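Local atomic coordinates of Alpha/beta hydrolase fold protein (Ochrobactrum, PDB entry 4G5X), a protein that probably hydrolyses ester bonds as an alpha/beta hydrolase, and is known as a lactonase of N-acyl homoserine lactones. Residues H241-A246 with A256-Y261. Sequence-based numbering, arbitrary orientation.
Sequences HVIDNA and AEFDAY
His241 and Ile243 of the edge strand 241-243 pack against Glu257, Phe258 and Tyr261 of helix 255-270, a strand-helix contact at one border of the alpha/beta hydrolase sheet. The two short segments run nearly antiparallel, at 161°, with axes 9.7 Å apart. Tyr261 touches both strand residues whose side chains start toward the helix. Its CE1 comes within 3.5 Å of His241 CD2, and the two rings meet obliquely, their planes inclined by 43°, while the CB of His241 makes an off-centre CH-pi contact with the phenol ring. From the second strand residue, Ile243 CG1 approaches Tyr261 CE2 at 3.8 Å. With CG1 of Ile243 anti to the carbonyl carbon (chi1 -63°), that branch carries CD1 to the backbone of Phe258 at CA, whereas CG2 lies 3.6 Å from Glu257 CD, beside the extended glutamate chain.

No direct hydrogen bond crosses the interface; three waters do that work along its polar margin. One accepts from Tyr261 OH, in the plane of the ring, and donates to Val242 O and to Glu257 OE1 (2.6 Å). The others tie the glutamate carboxylate to the backbone N and O of Asp244. With an alanine at Tyr261, a gap would probably open beside His241 and Ile243, and the first water would lose its phenol donor.

Strand 211-216 flanks strand 241-243 in the sheet, and its Val214 touches both Ile243 and Tyr261. Trp236 packs on His241 and Tyr261, and Ile243 also touches Pro250 of helix 250-253, while Phe258 meets Phe99 of strand 97-101 edge-to-face.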
loop_
_atom_site.group_PDB
_atom_site.type_symbol
_atom_site.label_atom_id
_atom_site.label_comp_id
_atom_site.label_asym_id
_atom_site.label_seq_id
_atom_site.Cartn_x
_atom_site.Cartn_y
_atom_site.Cartn_z
ATOM N N HIS A 241 1.474 15.925 -1.897
ATOM C CA HIS A 241 2.021 16.411 -0.631
ATOM C C HIS A 241 3.363 15.764 -0.347
ATOM O O HIS A 241 3.567 14.582 -0.690
ATOM C CB HIS A 241 1.044 16.093 0.493
ATOM C CG HIS A 241 -0.290 16.738 0.311
ATOM N ND1 HIS A 241 -1.386 16.076 -0.196
ATOM C CD2 HIS A 241 -0.683 18.012 0.537
ATOM C CE1 HIS A 241 -2.406 16.915 -0.256
ATOM N NE2 HIS A 241 -2.008 18.094 0.192
ATOM N N VAL A 242 4.264 16.523 0.274
ATOM C CA VAL A 242 5.616 16.066 0.525
ATOM C C VAL A 242 5.984 16.344 1.977
ATOM O O VAL A 242 5.740 17.439 2.482
ATOM C CB VAL A 242 6.612 16.759 -0.429
ATOM C CG1 VAL A 242 8.048 16.367 -0.106
ATOM C CG2 VAL A 242 6.261 16.441 -1.884
ATOM N N ILE A 243 6.547 15.334 2.638
ATOM C CA ILE A 243 6.950 15.416 4.034
ATOM C C ILE A 243 8.467 15.442 4.123
ATOM O O ILE A 243 9.147 14.519 3.669
ATOM C CB ILE A 243 6.412 14.207 4.829
ATOM C CG1 ILE A 243 4.881 14.209 4.839
ATOM C CG2 ILE A 243 6.967 14.207 6.244
ATOM C CD1 ILE A 243 4.252 12.928 5.383
ATOM N N ASP A 244 8.996 16.511 4.715
ATOM C CA ASP A 244 10.439 16.652 4.891
ATOM C C ASP A 244 10.991 15.572 5.819
ATOM O O ASP A 244 10.300 15.084 6.711
ATOM C CB ASP A 244 10.785 18.020 5.492
ATOM C CG ASP A 244 10.484 19.176 4.559
ATOM O OD1 ASP A 244 10.207 18.940 3.366
ATOM O OD2 ASP A 244 10.551 20.333 5.019
ATOM N N ASN A 245 12.242 15.192 5.607
ATOM C CA ASN A 245 12.920 14.284 6.535
ATOM C C ASN A 245 12.283 12.910 6.580
ATOM O O ASN A 245 12.244 12.267 7.628
ATOM C CB ASN A 245 12.962 14.871 7.961
ATOM C CG ASN A 245 13.539 16.264 8.001
ATOM O OD1 ASN A 245 12.956 17.181 8.593
ATOM N ND2 ASN A 245 14.678 16.442 7.353
ATOM N N ALA A 246 11.762 12.479 5.438
ATOM C CA ALA A 246 11.214 11.147 5.288
ATOM C C ALA A 246 11.496 10.688 3.876
ATOM O O ALA A 246 11.660 11.499 2.963
ATOM C CB ALA A 246 9.728 11.166 5.557
ATOM N N ALA A 256 3.833 11.586 13.173
ATOM C CA ALA A 256 2.915 12.671 13.486
ATOM C C ALA A 256 2.554 13.466 12.240
ATOM O O ALA A 256 1.399 13.794 12.030
ATOM C CB ALA A 256 3.517 13.574 14.540
ATOM N N GLU A 257 3.531 13.773 11.400
ATOM C CA GLU A 257 3.232 14.542 10.198
ATOM C C GLU A 257 2.406 13.727 9.191
ATOM O O GLU A 257 1.476 14.249 8.565
ATOM C CB GLU A 257 4.506 15.047 9.534
ATOM C CG GLU A 257 4.244 15.963 8.356
ATOM C CD GLU A 257 5.393 16.907 8.074
ATOM O OE1 GLU A 257 5.314 17.645 7.070
ATOM O OE2 GLU A 257 6.364 16.918 8.859
ATOM N N PHE A 258 2.747 12.453 9.033
ATOM C CA PHE A 258 1.994 11.594 8.139
ATOM C C PHE A 258 0.561 11.459 8.650
ATOM O O PHE A 258 -0.396 11.554 7.887
ATOM C CB PHE A 258 2.650 10.220 8.030
ATOM C CG PHE A 258 1.803 9.239 7.275
ATOM C CD1 PHE A 258 0.918 8.406 7.951
ATOM C CD2 PHE A 258 1.841 9.185 5.894
ATOM C CE1 PHE A 258 0.101 7.526 7.268
ATOM C CE2 PHE A 258 1.022 8.303 5.203
ATOM C CZ PHE A 258 0.160 7.475 5.897
ATOM N N ASP A 259 0.421 11.258 9.957
ATOM C CA ASP A 259 -0.900 11.064 10.544
ATOM C C ASP A 259 -1.776 12.299 10.395
ATOM O O ASP A 259 -2.993 12.174 10.306
ATOM C CB ASP A 259 -0.811 10.689 12.026
ATOM C CG ASP A 259 -0.338 9.272 12.256
ATOM O OD1 ASP A 259 -0.197 8.500 11.273
ATOM O OD2 ASP A 259 -0.111 8.933 13.440
ATOM N N ALA A 260 -1.185 13.487 10.377
ATOM C CA ALA A 260 -1.982 14.689 10.142
ATOM C C ALA A 260 -2.670 14.591 8.773
ATOM O O ALA A 260 -3.864 14.881 8.639
ATOM C CB ALA A 260 -1.110 15.929 10.223
ATOM N N TYR A 261 -1.916 14.192 7.756
ATOM C CA TYR A 261 -2.511 14.027 6.437
ATOM C C TYR A 261 -3.550 12.910 6.432
ATOM O O TYR A 261 -4.652 13.082 5.911
ATOM C CB TYR A 261 -1.440 13.724 5.388
ATOM C CG TYR A 261 -0.589 14.908 5.003
ATOM C CD1 TYR A 261 -1.121 15.956 4.265
ATOM C CD2 TYR A 261 0.742 14.993 5.394
ATOM C CE1 TYR A 261 -0.352 17.038 3.900
ATOM C CE2 TYR A 261 1.525 16.082 5.029
ATOM C CZ TYR A 261 0.970 17.102 4.289
ATOM O OH TYR A 261 1.729 18.186 3.928
HETATM O O HOH W 1 4.315 18.378 4.740
HETATM O O HOH W 2 7.385 18.459 6.044
HETATM O O HOH W 3 8.985 16.062 8.888
#